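Local atomic coordinates of esterase (Sinorhizobium meliloti 1021, PDB entry 4TX1), a protein that acts as a carbohydrate acetylesterase of the SGNH hydrolase family, probably cleaving acetyl and related esters with a serine nucleophile. Residues 113-118 against 173-178; 144-149 against 169-174; 191-196 against 209-214. All blocks are in the same frame, centred on the assembly; numbering follows the deposited sequence.

In the fold
Contacts 1 and 2 both use helix 171-182, and contact 3 lies at the loop after strand 185-188, the last strand of the parallel sheet. Pro173 and Leu174 belong to both of the first two contacts; their centres lie about 9 Å apart, and Tyr175 CD2 comes within 3.6 Å of Ser145 CA, so they form continuous packing. Contact 3 is centred about 13 Å from the centre of contact 2 and meets it through loops: Thr195 OG1 and Pro148 O, 2.8 Å apart, probably form a hydrogen bond. Contacts 1 and 3 do not touch, with about 7 Å between their nearest atoms. The loop holding 191-196 runs on to Asp199 and His202, which with Ser22 have the geometry of a probable catalytic triad.

Contact 1: 113-118 against 173-178; sequences FGAVKG and PLYRDL
Val116 and Tyr175 mark the closest backbone approach of two helical segments, their CA atoms 6.1 Å apart. The segment axes come within 9.7 Å, and their N-to-C directions diverge by 30° (signed crossing angle -30°), so 113-118 and 173-178 run side by side in roughly the same direction.

Val116 makes the largest single contribution. With chi1 at 66°, its CG2 branch is anti to the backbone N and lies 3.6 Å from both Leu174 O and Leu178 CB, atoms one turn apart on helix 171-182. Leu174 O already accepts the backbone N-H of Leu178, so CG2 lies against a helical hydrogen bond that is intact. The side chains of Val116 and Leu178 pass alongside one another pointing opposite ways, with Leu178 CD2 3.6 Å from Val116 O. Tyr175 approaches obliquely: CE1 stands 3.9 Å from Val116 CA, while OH reaches 3.5 Å from Ala115 CB. That hydroxyl is hydrogen-bonded to Leu99 O, just past strand 94-98, which anchors the hydroxyl end of the ring. At the N-terminal end, Leu174 CD1 closes the contact 3.9 Å from Phe113 N.

No hydrogen bond joins the segments, and four of the six touching residues are buried. Phe113 also packs on Met160 of a second subunit. Two neighbouring helices, lying along one face of a five-stranded parallel sheet in order 2-1-3-4-5, are what the three-layered alpha/beta/alpha fold of SGNH hydrolases provides.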
# COMPACT_ATOMS: atom_id res chain seq x y z
N PHE A 113 -5.81 -9.01 -24.64
CA PHE A 113 -4.37 -8.81 -24.61
C PHE A 113 -3.93 -8.44 -23.16
O PHE A 113 -2.95 -8.93 -22.69
CB PHE A 113 -3.94 -7.68 -25.56
CG PHE A 113 -2.51 -7.52 -25.58
CD1 PHE A 113 -1.73 -8.52 -26.15
CD2 PHE A 113 -1.90 -6.47 -24.88
CE1 PHE A 113 -0.34 -8.42 -26.09
CE2 PHE A 113 -0.52 -6.37 -24.89
CZ PHE A 113 0.23 -7.32 -25.47
N GLY A 114 -4.72 -7.61 -22.47
CA GLY A 114 -4.36 -7.25 -21.08
C GLY A 114 -4.40 -8.49 -20.16
O GLY A 114 -3.59 -8.59 -19.24
N ALA A 115 -5.29 -9.45 -20.43
CA ALA A 115 -5.42 -10.67 -19.67
C ALA A 115 -4.21 -11.54 -19.91
O ALA A 115 -3.63 -12.07 -18.99
CB ALA A 115 -6.71 -11.46 -19.97
N VAL A 116 -3.79 -11.72 -21.18
CA VAL A 116 -2.63 -12.61 -21.38
C VAL A 116 -1.36 -11.97 -20.79
O VAL A 116 -0.53 -12.68 -20.34
CB VAL A 116 -2.47 -13.04 -22.86
CG1 VAL A 116 -2.13 -11.88 -23.70
CG2 VAL A 116 -1.48 -14.18 -23.00
N LYS A 117 -1.21 -10.65 -20.85
CA LYS A 117 -0.09 -10.02 -20.14
C LYS A 117 -0.14 -10.28 -18.64
O LYS A 117 0.90 -10.44 -18.01
CB LYS A 117 -0.06 -8.54 -20.40
CG LYS A 117 0.29 -8.20 -21.83
CD LYS A 117 1.65 -8.76 -22.28
CE LYS A 117 2.81 -8.15 -21.55
NZ LYS A 117 4.18 -8.72 -21.97
N GLY A 118 -1.34 -10.26 -18.06
CA GLY A 118 -1.49 -10.57 -16.63
C GLY A 118 -1.09 -12.02 -16.37
O GLY A 118 -0.40 -12.34 -15.37
N PRO A 173 -6.67 -18.58 -27.96
CA PRO A 173 -5.49 -18.60 -28.86
C PRO A 173 -4.29 -17.81 -28.26
O PRO A 173 -3.12 -18.27 -28.37
CB PRO A 173 -6.00 -17.97 -30.16
CG PRO A 173 -7.33 -17.36 -29.88
CD PRO A 173 -7.87 -18.05 -28.63
N LEU A 174 -4.57 -16.68 -27.60
CA LEU A 174 -3.55 -15.89 -26.93
C LEU A 174 -2.91 -16.68 -25.80
O LEU A 174 -1.69 -16.64 -25.65
CB LEU A 174 -4.12 -14.58 -26.43
CG LEU A 174 -4.52 -13.51 -27.43
CD1 LEU A 174 -5.07 -12.28 -26.68
CD2 LEU A 174 -3.34 -13.19 -28.34
N TYR A 175 -3.72 -17.38 -24.96
CA TYR A 175 -3.16 -18.14 -23.86
C TYR A 175 -2.32 -19.32 -24.39
O TYR A 175 -1.32 -19.68 -23.84
CB TYR A 175 -4.23 -18.69 -22.92
CG TYR A 175 -4.82 -17.67 -21.95
CD1 TYR A 175 -4.72 -16.32 -22.15
CD2 TYR A 175 -5.60 -18.09 -20.89
CE1 TYR A 175 -5.31 -15.39 -21.24
CE2 TYR A 175 -6.17 -17.21 -19.98
CZ TYR A 175 -6.03 -15.85 -20.15
OH TYR A 175 -6.63 -14.87 -19.35
N ARG A 176 -2.84 -19.97 -25.46
CA ARG A 176 -2.10 -21.09 -26.03
C ARG A 176 -0.73 -20.64 -26.55
O ARG A 176 0.27 -21.32 -26.32
CB ARG A 176 -2.90 -21.71 -27.20
CG ARG A 176 -2.22 -22.93 -27.88
CD ARG A 176 -3.00 -23.43 -29.10
NE ARG A 176 -4.36 -23.84 -28.79
CZ ARG A 176 -5.49 -23.18 -29.12
NH1 ARG A 176 -5.49 -22.09 -29.91
NH2 ARG A 176 -6.66 -23.69 -28.71
N ASP A 177 -0.71 -19.50 -27.25
CA ASP A 177 0.54 -18.86 -27.79
C ASP A 177 1.49 -18.55 -26.63
O ASP A 177 2.66 -18.87 -26.66
CB ASP A 177 0.27 -17.62 -28.55
CG ASP A 177 -0.38 -17.84 -29.91
OD1 ASP A 177 -0.50 -18.96 -30.38
OD2 ASP A 177 -0.84 -16.82 -30.44
N LEU A 178 0.96 -17.97 -25.54
CA LEU A 178 1.79 -17.72 -24.33
C LEU A 178 2.39 -18.94 -23.71
O LEU A 178 3.58 -18.94 -23.33
CB LEU A 178 0.95 -16.86 -23.30
CG LEU A 178 1.78 -16.38 -22.10
CD1 LEU A 178 2.74 -15.26 -22.46
CD2 LEU A 178 0.87 -15.96 -20.87

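Contact 2: 144-149 against 169-174; sequences VSPPPL and AMLAPL
Ser145 meets Ala172, and Pro146 meets Leu171, through groups placed by a few torsions. In Ser145, chi1 of 56° puts OG between its own backbone N and carbonyl carbon and so against CA and CB of Ala172; CB itself is brought there by the backbone. In Leu171, chi1 of -58° sets CG opposite the carbonyl carbon, and chi2 of 163° then extends CD1 toward Pro146 CG.

The backbones approach most closely at Ser145 and Ala172, whose CA atoms are 5.2 Å apart. There Ser145 CB lies 3.6 Å from Ala172 CA, and Ser145 OG lies 3.6 Å from Ala172 CB, so the serine rests flush against the small alanine rather than bonding to it. Its OG is hydrogen-bonded to Asp188 OD1 at the end of strand 185-188. One residue on, the Leu171 side chain runs nearly perpendicular to the direction in which the Pro146 ring leaves its backbone, with Pro146 CG 3.9 Å from Leu171 CD1. Further along, Pro148 CB stands 4.3 Å from Ala169 N, a looser approach at the more exposed end. No hydrogen bond passes between the segments themselves, but Leu149 N bonds Ser168 OG, just ahead of 169-174.

Ser145 closes strand 140-145, and its backbone is bonded to Phe187 and Gly189 around the edge strand 185-188. Leu171 also packs on Ala112 and Ala115 of helix 112-127, while Pro146 packs on Met98 of strand 94-98: the contact seats helix 171-182 at the C-terminal end of strand 140-145, beside helix 112-127.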
# COMPACT_ATOMS: atom_id res chain seq x y z
N VAL A 144 -5.02 -22.29 -18.18
CA VAL A 144 -6.33 -22.67 -18.67
C VAL A 144 -7.11 -21.43 -19.11
O VAL A 144 -7.31 -20.42 -18.34
CB VAL A 144 -7.10 -23.47 -17.62
CG1 VAL A 144 -8.45 -23.90 -18.22
CG2 VAL A 144 -6.32 -24.64 -17.06
N SER A 145 -7.56 -21.40 -20.37
CA SER A 145 -8.38 -20.31 -20.84
C SER A 145 -9.83 -20.62 -20.30
O SER A 145 -10.32 -21.78 -20.41
CB SER A 145 -8.36 -20.06 -22.35
OG SER A 145 -8.74 -21.31 -22.96
N PRO A 146 -10.48 -19.62 -19.67
CA PRO A 146 -11.76 -19.92 -19.08
C PRO A 146 -12.80 -20.05 -20.26
O PRO A 146 -12.62 -19.49 -21.35
CB PRO A 146 -12.10 -18.65 -18.26
CG PRO A 146 -11.31 -17.56 -18.95
CD PRO A 146 -10.01 -18.26 -19.37
N PRO A 147 -13.90 -20.76 -19.99
CA PRO A 147 -14.98 -20.75 -20.99
C PRO A 147 -15.43 -19.36 -21.30
O PRO A 147 -15.60 -18.50 -20.39
CB PRO A 147 -16.06 -21.60 -20.34
CG PRO A 147 -15.37 -22.46 -19.40
CD PRO A 147 -14.23 -21.64 -18.87
N PRO A 148 -15.53 -19.01 -22.58
CA PRO A 148 -15.82 -17.66 -22.91
C PRO A 148 -17.22 -17.13 -22.57
O PRO A 148 -18.16 -17.91 -22.40
CB PRO A 148 -15.60 -17.56 -24.40
CG PRO A 148 -15.54 -18.95 -24.85
CD PRO A 148 -15.22 -19.85 -23.75
N LEU A 149 -17.33 -15.82 -22.45
CA LEU A 149 -18.54 -15.16 -22.06
C LEU A 149 -19.60 -15.38 -23.14
O LEU A 149 -19.23 -15.57 -24.34
CB LEU A 149 -18.47 -13.65 -21.80
CG LEU A 149 -17.44 -13.04 -20.83
CD1 LEU A 149 -18.02 -11.88 -20.08
CD2 LEU A 149 -16.66 -14.03 -20.06
N ALA A 169 -13.49 -14.43 -26.40
CA ALA A 169 -13.28 -15.45 -27.45
C ALA A 169 -11.84 -15.51 -27.87
O ALA A 169 -11.38 -16.53 -28.47
CB ALA A 169 -14.19 -15.10 -28.66
N MET A 170 -11.10 -14.42 -27.63
CA MET A 170 -9.67 -14.35 -28.02
C MET A 170 -8.74 -14.93 -26.98
O MET A 170 -7.53 -15.07 -27.24
CB MET A 170 -9.29 -12.93 -28.32
CG MET A 170 -10.05 -12.31 -29.47
SD MET A 170 -9.74 -10.54 -29.51
CE MET A 170 -11.15 -9.83 -30.35
N LEU A 171 -9.24 -15.22 -25.77
CA LEU A 171 -8.33 -15.75 -24.74
C LEU A 171 -7.70 -17.09 -25.04
O LEU A 171 -6.52 -17.27 -24.77
CB LEU A 171 -9.03 -15.86 -23.34
CG LEU A 171 -9.58 -14.55 -22.81
CD1 LEU A 171 -10.59 -14.85 -21.70
CD2 LEU A 171 -8.42 -13.61 -22.39
N ALA A 172 -8.43 -18.07 -25.62
CA ALA A 172 -7.84 -19.37 -25.89
C ALA A 172 -6.59 -19.29 -26.83
O ALA A 172 -5.58 -19.85 -26.52
CB ALA A 172 -8.88 -20.35 -26.40
N PRO A 173 -6.67 -18.58 -27.96
CA PRO A 173 -5.49 -18.60 -28.86
C PRO A 173 -4.29 -17.81 -28.26
O PRO A 173 -3.12 -18.27 -28.37
CB PRO A 173 -6.00 -17.97 -30.16
CG PRO A 173 -7.33 -17.36 -29.88
CD PRO A 173 -7.87 -18.05 -28.63
N LEU A 174 -4.57 -16.68 -27.60
CA LEU A 174 -3.55 -15.89 -26.93
C LEU A 174 -2.91 -16.68 -25.80
O LEU A 174 -1.69 -16.64 -25.65
CB LEU A 174 -4.12 -14.58 -26.43
CG LEU A 174 -4.52 -13.51 -27.43
CD1 LEU A 174 -5.07 -12.28 -26.68
CD2 LEU A 174 -3.34 -13.19 -28.34

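Contact 3: 191-196 against 209-214; sequences SVARTT and RAVGRG
Val192 meets Ala210, Val211 and Gly214 where the loop after the last strand of the SGNH hydrolase alpha/beta/alpha fold packs on the C-terminal helix, 205-223. The side chain can be traced outward. Its CB stands 4.0 Å from Ala210 O. CG2 then goes deeper, to 3.5 Å from the same Ala210 O and 4.0 Å from Val211 CA, so this methyl lies beside the carbonyl oxygen, off the peptide plane. CG1 diverges along the helix axis and ends 4.3 Å from Gly214 CA, one turn later. The torsion explains the split: chi1 of -63° turns CG2 in between the backbone N and carbonyl carbon and leaves CG1 beside the N alone. Ala210 O, lying next to CG2, is not left without a partner, since Gly214 N donates the helical hydrogen bond to it at 2.8 Å.

Ala193 continues the apolar line. Ala193 CA is 5.9 Å from Ala210 CA. Ala193 CB lies 3.6 Å from Val211 CG2, a branch set opposite the carbonyl carbon of Val211. Val211 carries on to Leu203 and to Trp41 of helix 41-49, while Ala193 also packs on Pro147.

No hydrogen bond joins the two segments; the loop is fastened from just before helix segment 209-214, where Asn207 OD1 binds Arg194 N. Farther along the loop, Thr196 is backbone-bonded to His202. That histidine belongs, with Asp199, to the DxxH pattern of the family, consistent with a catalytic role. The tightest approach between the segments is not between side chains: Ala210 CB comes to 3.3 Å from Val192 O.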
# COMPACT_ATOMS: atom_id res chain seq x y z
N SER A 191 -13.38 -25.63 -24.47
CA SER A 191 -13.46 -26.88 -25.26
C SER A 191 -14.33 -27.96 -24.61
O SER A 191 -14.84 -28.85 -25.32
CB SER A 191 -12.06 -27.46 -25.50
OG SER A 191 -11.51 -28.18 -24.43
N VAL A 192 -14.58 -27.84 -23.33
CA VAL A 192 -15.36 -28.84 -22.59
C VAL A 192 -16.57 -28.27 -21.85
O VAL A 192 -17.38 -29.04 -21.28
CB VAL A 192 -14.50 -29.67 -21.66
CG1 VAL A 192 -13.43 -30.53 -22.42
CG2 VAL A 192 -13.80 -28.75 -20.61
N ALA A 193 -16.68 -26.95 -21.77
CA ALA A 193 -17.65 -26.26 -20.90
C ALA A 193 -18.07 -24.96 -21.51
O ALA A 193 -17.38 -24.36 -22.36
CB ALA A 193 -17.09 -26.03 -19.45
N ARG A 194 -19.27 -24.52 -21.16
CA ARG A 194 -19.76 -23.26 -21.55
C ARG A 194 -20.41 -22.51 -20.38
O ARG A 194 -20.88 -23.11 -19.40
CB ARG A 194 -20.79 -23.33 -22.68
CG ARG A 194 -21.99 -24.11 -22.27
CD ARG A 194 -22.85 -24.47 -23.47
NE ARG A 194 -23.40 -23.34 -24.22
CZ ARG A 194 -24.08 -23.42 -25.37
NH1 ARG A 194 -24.40 -24.59 -25.90
NH2 ARG A 194 -24.51 -22.32 -25.95
N THR A 195 -20.44 -21.21 -20.55
CA THR A 195 -21.00 -20.26 -19.61
C THR A 195 -22.54 -20.28 -19.71
O THR A 195 -23.13 -20.68 -20.74
CB THR A 195 -20.48 -18.83 -19.80
OG1 THR A 195 -20.64 -18.38 -21.18
CG2 THR A 195 -18.99 -18.75 -19.39
N THR A 196 -23.17 -19.87 -18.62
CA THR A 196 -24.60 -19.79 -18.56
C THR A 196 -25.15 -18.44 -18.99
O THR A 196 -24.71 -17.38 -18.57
CB THR A 196 -25.18 -20.21 -17.21
OG1 THR A 196 -26.59 -19.87 -17.21
CG2 THR A 196 -24.52 -19.43 -16.08
N ARG A 209 -18.17 -29.14 -13.40
CA ARG A 209 -17.62 -30.50 -13.37
C ARG A 209 -16.85 -30.88 -14.65
O ARG A 209 -15.75 -31.53 -14.57
CB ARG A 209 -18.76 -31.52 -13.13
CG ARG A 209 -19.37 -31.49 -11.78
CD ARG A 209 -20.52 -32.55 -11.71
NE ARG A 209 -19.79 -33.75 -11.61
CZ ARG A 209 -19.32 -34.30 -10.48
NH1 ARG A 209 -19.66 -33.86 -9.27
NH2 ARG A 209 -18.51 -35.38 -10.60
N ALA A 210 -17.31 -30.40 -15.78
CA ALA A 210 -16.78 -30.72 -17.12
C ALA A 210 -15.39 -30.19 -17.23
O ALA A 210 -14.52 -30.83 -17.83
CB ALA A 210 -17.65 -30.17 -18.23
N VAL A 211 -15.16 -28.99 -16.67
CA VAL A 211 -13.80 -28.44 -16.66
C VAL A 211 -12.91 -29.37 -15.90
O VAL A 211 -11.81 -29.66 -16.38
CB VAL A 211 -13.75 -27.02 -16.03
CG1 VAL A 211 -12.29 -26.62 -15.86
CG2 VAL A 211 -14.57 -26.06 -16.83
N GLY A 212 -13.28 -29.80 -14.70
CA GLY A 212 -12.45 -30.64 -13.89
C GLY A 212 -12.14 -31.96 -14.58
O GLY A 212 -11.00 -32.44 -14.55
N ARG A 213 -13.17 -32.57 -15.19
CA ARG A 213 -12.95 -33.87 -15.93
C ARG A 213 -12.08 -33.67 -17.12
O ARG A 213 -11.16 -34.47 -17.38
CB ARG A 213 -14.28 -34.45 -16.46
CG ARG A 213 -15.12 -35.05 -15.39
CD ARG A 213 -16.10 -35.98 -16.11
NE ARG A 213 -16.92 -35.13 -16.94
CZ ARG A 213 -18.02 -34.56 -16.51
NH1 ARG A 213 -18.44 -34.83 -15.29
NH2 ARG A 213 -18.74 -33.77 -17.32
N GLY A 214 -12.32 -32.60 -17.85
CA GLY A 214 -11.54 -32.22 -18.99
C GLY A 214 -10.05 -32.00 -18.75
O GLY A 214 -9.24 -32.27 -19.64